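Local coordinates for uncharacterized protein MJ0690 (Methanocaldococcus jannaschii, PDB 3K32) that is of unknown function but is predicted to be a subunit of a tRNA methyltransferase and probably binds a nucleotide, as PP-loop ATPases do, at residues L65-K68 against I69-K72; H91-V94 against L95-A99; Q124-E127 against M128-N131. One frame throughout, in Å; residues are numbered along the deposited sequence.

Contact 1 (L65-K68 against I69-K72); sequences LDRK and IVEK
The start of helix 68-80, just after the chain leaves edge strand 59-64 of the parallel sheet, is built by Asp66 and Arg67 meeting Ile69, Val70 and Glu71. Ile69 N donates to Asp66 O at 3.2 Å, the nitrogen lying above the carbonyl plane, and the Asp66 carboxylate turns to Lys68 N in a capping bond, though its OD1 is less surely placed. Proper helical spacing follows: Glu71 N gives to Arg67 O at 3.0 Å, and Lys72 N to Lys68 O at 3.0 Å. Val70 CG2 packs closely on that same Arg67 oxygen.

The charged contact is one turn long. With CG opposite the backbone N (chi1 170°), the extended Arg67 chain passes at a slant across that of Glu71, which folds at chi2 to meet it. Arg67 NE donates to Glu71 OE2 at 2.6 Å, a nearly straight bond (166°) that uses the anti lone pair of the oxygen; NH2 of the same arginine adds a weak second bond to Glu71 OE2 at 3.1 Å. Guanidinium and carboxylate are nearly coplanar, 17° apart. On another side of the helix, Ile69 CD1 reaches back to Leu65 CB at 4.0 Å.

Two further salt bridges tie this pair to helix 169-180: Arg67 NH2 with Glu179, and Glu71 OE1 with Arg180. Both flat groups are thus held at two points, which should limit their rotation, and the alternating charges probably keep both side chains ionised at this partly buried junction.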
ATOM      1  N   LEU B  65      -4.044  15.067 -22.880  1.00 34.74           N
ATOM      2  CA  LEU B  65      -3.261  14.097 -23.648  1.00 28.58           C
ATOM      3  C   LEU B  65      -3.911  13.835 -25.002  1.00 27.38           C
ATOM      4  O   LEU B  65      -5.067  14.197 -25.217  1.00 28.14           O
ATOM      5  CB  LEU B  65      -3.100  12.795 -22.858  1.00 22.27           C
ATOM      6  CG  LEU B  65      -1.806  12.718 -22.022  1.00 33.73           C
ATOM      7  CD1 LEU B  65      -1.325  14.076 -21.546  1.00 27.52           C
ATOM      8  CD2 LEU B  65      -1.942  11.758 -20.864  1.00 28.22           C
ATOM      9  N   ASP B  66      -3.165  13.217 -25.909  1.00 38.03           N
ATOM     10  CA  ASP B  66      -3.667  12.928 -27.252  1.00 40.92           C
ATOM     11  C   ASP B  66      -4.899  12.005 -27.212  1.00 46.05           C
ATOM     12  O   ASP B  66      -4.901  10.964 -26.542  1.00 42.63           O
ATOM     13  CB  ASP B  66      -2.554  12.325 -28.119  1.00 39.13           C
ATOM     14  CG  ASP B  66      -2.923  12.262 -29.602  1.00 57.97           C
ATOM     15  OD1 ASP B  66      -4.005  11.727 -29.962  1.00 45.30           O
ATOM     16  OD2 ASP B  66      -2.105  12.742 -30.421  1.00 72.23           O
ATOM     17  N   ARG B  67      -5.940  12.405 -27.942  1.00 43.66           N
ATOM     18  CA  ARG B  67      -7.211  11.686 -27.980  1.00 37.28           C
ATOM     19  C   ARG B  67      -7.096  10.263 -28.547  1.00 37.85           C
ATOM     20  O   ARG B  67      -7.998   9.448 -28.391  1.00 40.34           O
ATOM     21  CB  ARG B  67      -8.219  12.488 -28.796  1.00 27.67           C
ATOM     22  CG  ARG B  67      -9.507  11.750 -29.103  1.00 29.31           C
ATOM     23  CD  ARG B  67     -10.329  12.436 -30.182  1.00 27.53           C
ATOM     24  NE  ARG B  67     -11.573  11.707 -30.391  1.00 40.31           N
ATOM     25  CZ  ARG B  67     -12.791  12.192 -30.164  1.00 34.98           C
ATOM     26  NH1 ARG B  67     -12.951  13.438 -29.740  1.00 28.74           N
ATOM     27  NH2 ARG B  67     -13.853  11.422 -30.372  1.00 32.37           N
ATOM     28  N   LYS B  68      -5.980   9.967 -29.196  1.00 39.95           N
ATOM     29  CA  LYS B  68      -5.778   8.662 -29.810  1.00 41.22           C
ATOM     30  C   LYS B  68      -5.617   7.579 -28.749  1.00 38.09           C
ATOM     31  O   LYS B  68      -5.862   6.391 -29.013  1.00 26.53           O
ATOM     32  CB  LYS B  68      -4.537   8.691 -30.704  1.00 49.85           C
ATOM     33  CG  LYS B  68      -3.250   8.983 -29.938  1.00 64.28           C
ATOM     34  CD  LYS B  68      -2.170   7.947 -30.218  1.00 71.30           C
ATOM     35  CE  LYS B  68      -0.857   8.606 -30.625  1.00 70.93           C
ATOM     36  NZ  LYS B  68      -1.000   9.419 -31.874  1.00 66.77           N
ATOM     37  N   ILE B  69      -5.188   7.988 -27.556  1.00 30.92           N
ATOM     38  CA  ILE B  69      -5.028   7.043 -26.467  1.00 28.14           C
ATOM     39  C   ILE B  69      -6.376   6.429 -26.137  1.00 34.27           C
ATOM     40  O   ILE B  69      -6.483   5.209 -25.995  1.00 37.90           O
ATOM     41  CB  ILE B  69      -4.422   7.699 -25.212  1.00 31.98           C
ATOM     42  CG1 ILE B  69      -2.992   8.161 -25.492  1.00 22.58           C
ATOM     43  CG2 ILE B  69      -4.418   6.709 -24.062  1.00 29.37           C
ATOM     44  CD1 ILE B  69      -2.544   9.242 -24.599  1.00 28.42           C
ATOM     45  N   VAL B  70      -7.411   7.266 -26.044  1.00 26.90           N
ATOM     46  CA  VAL B  70      -8.757   6.760 -25.760  1.00 25.97           C
ATOM     47  C   VAL B  70      -9.424   6.143 -26.980  1.00 30.39           C
ATOM     48  O   VAL B  70     -10.211   5.205 -26.850  1.00 30.61           O
ATOM     49  CB  VAL B  70      -9.690   7.825 -25.117  1.00 38.26           C
ATOM     50  CG1 VAL B  70      -9.389   7.945 -23.632  1.00 25.55           C
ATOM     51  CG2 VAL B  70      -9.587   9.195 -25.841  1.00 17.77           C
ATOM     52  N   GLU B  71      -9.095   6.648 -28.165  1.00 26.89           N
ATOM     53  CA  GLU B  71      -9.609   6.050 -29.395  1.00 27.94           C
ATOM     54  C   GLU B  71      -9.263   4.566 -29.407  1.00 30.87           C
ATOM     55  O   GLU B  71     -10.094   3.716 -29.746  1.00 41.39           O
ATOM     56  CB  GLU B  71      -9.054   6.760 -30.632  1.00 32.89           C
ATOM     57  CG  GLU B  71      -9.627   8.156 -30.847  1.00 44.92           C
ATOM     58  CD  GLU B  71     -11.121   8.145 -31.167  1.00 57.99           C
ATOM     59  OE1 GLU B  71     -11.657   7.061 -31.494  1.00 66.74           O
ATOM     60  OE2 GLU B  71     -11.760   9.222 -31.104  1.00 49.33           O
ATOM     61  N   LYS B  72      -8.040   4.258 -28.998  1.00 24.54           N
ATOM     62  CA  LYS B  72      -7.578   2.877 -28.963  1.00 30.65           C
ATOM     63  C   LYS B  72      -8.226   2.090 -27.809  1.00 38.42           C
ATOM     64  O   LYS B  72      -8.544   0.899 -27.954  1.00 39.56           O
ATOM     65  CB  LYS B  72      -6.052   2.824 -28.888  1.00 28.11           C
ATOM     66  CG  LYS B  72      -5.526   1.436 -28.708  1.00 44.99           C
ATOM     67  CD  LYS B  72      -4.048   1.358 -28.988  1.00 62.38           C
ATOM     68  CE  LYS B  72      -3.612  -0.099 -29.115  1.00 79.09           C
ATOM     69  NZ  LYS B  72      -4.428  -0.854 -30.118  1.00 86.61           N
TER

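Contact 2 (H91-V94 against L95-A99); sequences HKTV and LEILA
Val94 O receives Leu98 N at 2.9 Å, the donor lying nearly along the C=O axis and the hydrogen bond almost straight (171°). The methyl CD2 of Leu98 also presses on this oxygen. The two side chains lie alongside one another and point the same way, with Val94 CG1 touching Leu98 CD2 at 3.5 Å. That meeting depends on CG1 of Val94 standing anti to its backbone nitrogen (chi1 168°), which lays it beside the carbonyl and along the course of the next turn.

A turn earlier, Leu95 N bonds to His91 O at 2.9 Å, and Leu95 CD1 comes up obliquely to the imidazole, 3.5 Å from NE2 of His91 and 3.6 Å from its CD2. Both ring nitrogens have partners of their own, ND1 with Tyr169 and NE2 with Asp107, so the ring is held at both nitrogens while the leucine methyl leans on it.

All this is the last part of helix 84-98, which lies on the parallel sheet of a Rossmann-like fold. His91, Val94 and Leu95 settle on Leu12 of strand 8-12, and Tyr134 of strand 133-135 takes His91 and Leu95. Further round the helix, Ile97 N donates to Thr93 O at 3.2 Å and Glu96 N to Lys92 O at 3.1 Å, while Thr93 CG2 and Ile97 CD1 make a looser 4.2 Å contact. Thr93 OG1 turns back to Tyr89 O, and Lys92 NZ reaches Glu122 in a salt bridge.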
ATOM      1  N   HIS B  91      -3.933   3.639 -18.590  1.00 19.07           N
ATOM      2  CA  HIS B  91      -3.218   4.033 -17.370  1.00 19.60           C
ATOM      3  C   HIS B  91      -1.691   3.871 -17.502  1.00 23.33           C
ATOM      4  O   HIS B  91      -0.921   4.755 -17.110  1.00 25.15           O
ATOM      5  CB  HIS B  91      -3.758   3.263 -16.159  1.00 19.61           C
ATOM      6  CG  HIS B  91      -3.225   3.753 -14.851  1.00 29.25           C
ATOM      7  ND1 HIS B  91      -3.706   4.886 -14.228  1.00 27.94           N
ATOM      8  CD2 HIS B  91      -2.245   3.277 -14.052  1.00 36.14           C
ATOM      9  CE1 HIS B  91      -3.054   5.077 -13.098  1.00 30.14           C
ATOM     10  NE2 HIS B  91      -2.156   4.116 -12.966  1.00 38.70           N
ATOM     11  N   LYS B  92      -1.268   2.740 -18.063  1.00 25.01           N
ATOM     12  CA  LYS B  92       0.133   2.529 -18.391  1.00 27.55           C
ATOM     13  C   LYS B  92       0.674   3.620 -19.312  1.00 29.74           C
ATOM     14  O   LYS B  92       1.795   4.093 -19.146  1.00 39.62           O
ATOM     15  CB  LYS B  92       0.320   1.176 -19.060  1.00 40.97           C
ATOM     16  CG  LYS B  92       0.251   0.007 -18.107  1.00 47.86           C
ATOM     17  CD  LYS B  92       0.578  -1.281 -18.839  1.00 52.88           C
ATOM     18  CE  LYS B  92       0.570  -2.467 -17.898  1.00 55.94           C
ATOM     19  NZ  LYS B  92       0.502  -3.750 -18.650  1.00 56.40           N
ATOM     20  N   THR B  93      -0.129   4.018 -20.282  1.00 21.08           N
ATOM     21  CA  THR B  93       0.311   4.984 -21.256  1.00 22.31           C
ATOM     22  C   THR B  93       0.404   6.342 -20.591  1.00 20.18           C
ATOM     23  O   THR B  93       1.359   7.101 -20.795  1.00 22.70           O
ATOM     24  CB  THR B  93      -0.662   5.025 -22.439  1.00 33.87           C
ATOM     25  OG1 THR B  93      -0.744   3.718 -23.024  1.00 37.19           O
ATOM     26  CG2 THR B  93      -0.206   6.031 -23.480  1.00 23.22           C
ATOM     27  N   VAL B  94      -0.588   6.646 -19.772  1.00 19.57           N
ATOM     28  CA  VAL B  94      -0.507   7.850 -18.968  1.00 32.12           C
ATOM     29  C   VAL B  94       0.769   7.876 -18.093  1.00 32.51           C
ATOM     30  O   VAL B  94       1.522   8.849 -18.106  1.00 34.21           O
ATOM     31  CB  VAL B  94      -1.783   8.049 -18.149  1.00 36.03           C
ATOM     32  CG1 VAL B  94      -1.580   9.124 -17.095  1.00 27.92           C
ATOM     33  CG2 VAL B  94      -2.956   8.387 -19.093  1.00 28.71           C
ATOM     34  N   LEU B  95       1.044   6.804 -17.364  1.00 35.37           N
ATOM     35  CA  LEU B  95       2.260   6.780 -16.546  1.00 32.45           C
ATOM     36  C   LEU B  95       3.579   7.038 -17.315  1.00 26.42           C
ATOM     37  O   LEU B  95       4.412   7.834 -16.866  1.00 22.02           O
ATOM     38  CB  LEU B  95       2.321   5.514 -15.683  1.00 35.24           C
ATOM     39  CG  LEU B  95       1.324   5.515 -14.507  1.00 30.67           C
ATOM     40  CD1 LEU B  95       1.249   4.161 -13.801  1.00 33.11           C
ATOM     41  CD2 LEU B  95       1.665   6.584 -13.506  1.00 12.60           C
ATOM     42  N   GLU B  96       3.761   6.392 -18.468  1.00 29.99           N
ATOM     43  CA  GLU B  96       4.971   6.602 -19.286  1.00 33.36           C
ATOM     44  C   GLU B  96       5.150   8.062 -19.658  1.00 38.21           C
ATOM     45  O   GLU B  96       6.255   8.602 -19.574  1.00 45.27           O
ATOM     46  CB  GLU B  96       4.937   5.809 -20.595  1.00 20.82           C
ATOM     47  CG  GLU B  96       4.982   4.323 -20.447  1.00 30.35           C
ATOM     48  CD  GLU B  96       6.317   3.816 -19.957  1.00 36.22           C
ATOM     49  OE1 GLU B  96       7.361   4.275 -20.462  1.00 32.51           O
ATOM     50  OE2 GLU B  96       6.315   2.943 -19.068  1.00 46.90           O
ATOM     51  N   ILE B  97       4.062   8.682 -20.105  1.00 32.52           N
ATOM     52  CA  ILE B  97       4.082  10.084 -20.499  1.00 31.73           C
ATOM     53  C   ILE B  97       4.373  10.988 -19.307  1.00 21.91           C
ATOM     54  O   ILE B  97       5.235  11.853 -19.373  1.00 29.02           O
ATOM     55  CB  ILE B  97       2.744  10.507 -21.145  1.00 32.98           C
ATOM     56  CG1 ILE B  97       2.493   9.717 -22.440  1.00 32.26           C
ATOM     57  CG2 ILE B  97       2.735  12.002 -21.418  1.00 21.05           C
ATOM     58  CD1 ILE B  97       1.158  10.031 -23.105  1.00 26.72           C
ATOM     59  N   LEU B  98       3.646  10.784 -18.220  1.00 18.50           N
ATOM     60  CA  LEU B  98       3.801  11.628 -17.046  1.00 26.60           C
ATOM     61  C   LEU B  98       5.161  11.441 -16.392  1.00 25.58           C
ATOM     62  O   LEU B  98       5.702  12.365 -15.796  1.00 37.26           O
ATOM     63  CB  LEU B  98       2.668  11.371 -16.049  1.00 35.31           C
ATOM     64  CG  LEU B  98       1.349  12.091 -16.366  1.00 40.86           C
ATOM     65  CD1 LEU B  98       1.580  13.566 -16.431  1.00 43.36           C
ATOM     66  CD2 LEU B  98       0.785  11.641 -17.696  1.00 51.83           C
ATOM     67  N   ALA B  99       5.728  10.251 -16.532  1.00 32.22           N
ATOM     68  CA  ALA B  99       7.045   9.963 -15.961  1.00 37.68           C
ATOM     69  C   ALA B  99       8.204  10.737 -16.603  1.00 29.29           C
ATOM     70  O   ALA B  99       9.315  10.706 -16.105  1.00 36.76           O
ATOM     71  CB  ALA B  99       7.325   8.466 -15.985  1.00 37.30           C
TER

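Contact 3 (Q124-E127 against M128-N131); sequences QSLE and MRKN
Ser125 offers two oxygens to Arg129. Its hydroxyl OG accepts from Arg129 NE at 2.8 Å with a fairly straight bond (162°), the oxygen lying at the edge of the guanidinium and close to its plane; its carbonyl O accepts Arg129 N, also at 2.8 Å, as an ordinary helical bond. The serine places OG anti to the main-chain N (chi1 180°), beside its own carbonyl carbon, and the arginine chain bends at chi3 (-62°), which brings NE to the hydroxyl. The NH2 of Arg129 also pairs with Glu96. With NE and NH2 both held, the rotation of the guanidinium should be limited.

Two more main-chain bonds keep the helix regular, Met128 N to Gln124 O at 3.0 Å and Lys130 N to Leu126 O at 3.2 Å. Past Lys130 the chain leaves helical geometry, Asn131 having a positive phi.

Leu126 supplies the greasy part. Its CD2 methyl lies 3.8 Å from NH2 of Arg129, the two chains crossing at about a right angle, and 3.9 Å from CG of Lys130; the leucine itself also packs on Ile132. The Glu127 carboxylate is taken up by other groups, its OE2 accepting from Tyr134 N at strand 133-135 and pairing with Arg111 of the second subunit.

Helix 120-130 is the helix of the beta-alpha-beta crossover from strand 104-106 to strand 133-135. This final stretch meets helix 84-98 on one flank, mainly through Arg129 and Leu126, while Lys130 bridges to Asp100 just after that helix; on another flank, through Glu127, it meets the second subunit.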
ATOM      1  N   GLN B 124       9.346  -1.858 -11.624  1.00 31.72           N
ATOM      2  CA  GLN B 124      10.788  -1.698 -11.504  1.00 35.06           C
ATOM      3  C   GLN B 124      11.332  -1.103 -12.775  1.00 35.09           C
ATOM      4  O   GLN B 124      12.222  -0.260 -12.737  1.00 34.28           O
ATOM      5  CB  GLN B 124      11.484  -3.017 -11.169  1.00 36.64           C
ATOM      6  CG  GLN B 124      11.275  -3.467  -9.731  1.00 47.65           C
ATOM      7  CD  GLN B 124      11.746  -2.433  -8.699  1.00 65.66           C
ATOM      8  OE1 GLN B 124      11.477  -2.570  -7.502  1.00 62.64           O
ATOM      9  NE2 GLN B 124      12.457  -1.402  -9.162  1.00 76.34           N
ATOM     10  N   SER B 125      10.757  -1.532 -13.896  1.00 35.23           N
ATOM     11  CA  SER B 125      11.142  -1.052 -15.214  1.00 31.17           C
ATOM     12  C   SER B 125      10.860   0.440 -15.335  1.00 34.34           C
ATOM     13  O   SER B 125      11.735   1.217 -15.720  1.00 37.58           O
ATOM     14  CB  SER B 125      10.385  -1.814 -16.306  1.00 32.52           C
ATOM     15  OG  SER B 125      10.736  -1.356 -17.603  1.00 36.76           O
ATOM     16  N   LEU B 126       9.630   0.822 -15.003  1.00 24.18           N
ATOM     17  CA  LEU B 126       9.193   2.210 -15.043  1.00 26.13           C
ATOM     18  C   LEU B 126      10.103   3.122 -14.215  1.00 27.43           C
ATOM     19  O   LEU B 126      10.504   4.193 -14.667  1.00 33.45           O
ATOM     20  CB  LEU B 126       7.742   2.306 -14.552  1.00 28.74           C
ATOM     21  CG  LEU B 126       6.929   3.571 -14.828  1.00 38.34           C
ATOM     22  CD1 LEU B 126       7.240   4.634 -13.808  1.00 49.01           C
ATOM     23  CD2 LEU B 126       7.183   4.087 -16.241  1.00 40.75           C
ATOM     24  N   GLU B 127      10.441   2.694 -13.010  1.00 22.79           N
ATOM     25  CA  GLU B 127      11.280   3.512 -12.144  1.00 29.80           C
ATOM     26  C   GLU B 127      12.728   3.622 -12.629  1.00 32.79           C
ATOM     27  O   GLU B 127      13.367   4.663 -12.488  1.00 31.62           O
ATOM     28  CB  GLU B 127      11.266   2.974 -10.723  1.00 19.45           C
ATOM     29  CG  GLU B 127       9.924   3.003 -10.068  1.00 19.96           C
ATOM     30  CD  GLU B 127      10.070   2.949  -8.569  1.00 35.74           C
ATOM     31  OE1 GLU B 127      11.165   2.564  -8.124  1.00 48.03           O
ATOM     32  OE2 GLU B 127       9.122   3.304  -7.836  1.00 39.05           O
HETATM   33  N   MSE B 128      13.251   2.544 -13.189  1.00 32.98           N
HETATM   34  CA  MSE B 128      14.634   2.553 -13.625  1.00 27.83           C
HETATM   35  C   MSE B 128      14.823   3.266 -14.960  1.00 30.25           C
HETATM   36  O   MSE B 128      15.836   3.929 -15.175  1.00 37.23           O
HETATM   37  CB  MSE B 128      15.194   1.133 -13.694  1.00 28.39           C
HETATM   38  CG  MSE B 128      16.575   1.082 -14.338  1.00 42.93           C
HETATM   39 SE   MSE B 128      17.266  -0.719 -14.488  0.60132.18          SE
HETATM   40  CE  MSE B 128      17.138  -1.223 -12.598  1.00 68.57           C
ATOM     41  N   ARG B 129      13.846   3.127 -15.852  1.00 27.55           N
ATOM     42  CA  ARG B 129      13.938   3.715 -17.178  1.00 28.48           C
ATOM     43  C   ARG B 129      13.725   5.215 -17.118  1.00 34.76           C
ATOM     44  O   ARG B 129      14.309   5.973 -17.893  1.00 38.23           O
ATOM     45  CB  ARG B 129      12.910   3.095 -18.122  1.00 27.66           C
ATOM     46  CG  ARG B 129      13.267   1.691 -18.614  1.00 29.77           C
ATOM     47  CD  ARG B 129      12.249   1.174 -19.637  1.00 21.94           C
ATOM     48  NE  ARG B 129      10.909   1.064 -19.067  1.00 32.23           N
ATOM     49  CZ  ARG B 129       9.900   1.882 -19.356  1.00 34.39           C
ATOM     50  NH1 ARG B 129      10.066   2.871 -20.220  1.00 33.38           N
ATOM     51  NH2 ARG B 129       8.722   1.714 -18.781  1.00 31.84           N
ATOM     52  N   LYS B 130      12.880   5.645 -16.195  1.00 22.74           N
ATOM     53  CA  LYS B 130      12.489   7.044 -16.155  1.00 26.48           C
ATOM     54  C   LYS B 130      13.158   7.752 -14.994  1.00 25.94           C
ATOM     55  O   LYS B 130      13.017   8.957 -14.833  1.00 29.66           O
ATOM     56  CB  LYS B 130      10.973   7.158 -16.029  1.00 29.52           C
ATOM     57  CG  LYS B 130      10.224   6.428 -17.121  1.00 23.51           C
ATOM     58  CD  LYS B 130      10.258   7.179 -18.423  1.00 25.15           C
ATOM     59  CE  LYS B 130       9.256   6.584 -19.425  1.00 32.30           C
ATOM     60  NZ  LYS B 130       9.291   7.270 -20.748  1.00 33.24           N
ATOM     61  N   ASN B 131      13.905   6.995 -14.200  1.00 21.48           N
ATOM     62  CA  ASN B 131      14.526   7.529 -12.999  1.00 26.71           C
ATOM     63  C   ASN B 131      13.513   8.226 -12.134  1.00 27.71           C
ATOM     64  O   ASN B 131      13.647   9.403 -11.823  1.00 29.12           O
ATOM     65  CB  ASN B 131      15.629   8.515 -13.331  1.00 29.54           C
ATOM     66  CG  ASN B 131      16.322   9.000 -12.101  1.00 24.23           C
ATOM     67  OD1 ASN B 131      16.346   8.308 -11.102  1.00 31.23           O
ATOM     68  ND2 ASN B 131      16.864  10.195 -12.152  1.00 24.88           N
TER

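The three contacts come one after another along the chain, at the loop and first turn of helix 68-80, and on helices 84-98 and 120-130. Contact 2 is the middle member: its centre is about 12 Å from those of contacts 1 and 3, whereas contacts 1 and 3 are about 24 Å apart between centres and do not touch. The two joins differ in kind. Contact 1 meets contact 2 through packing, Leu65 against Val94 and Ile69 against Thr93 and Ile97; contact 3 meets it mainly through charge, and also through packing of Ala99 on the CG of Lys130. Together they form a row of helices leading from the edge strand 59-64 towards the dimer partner.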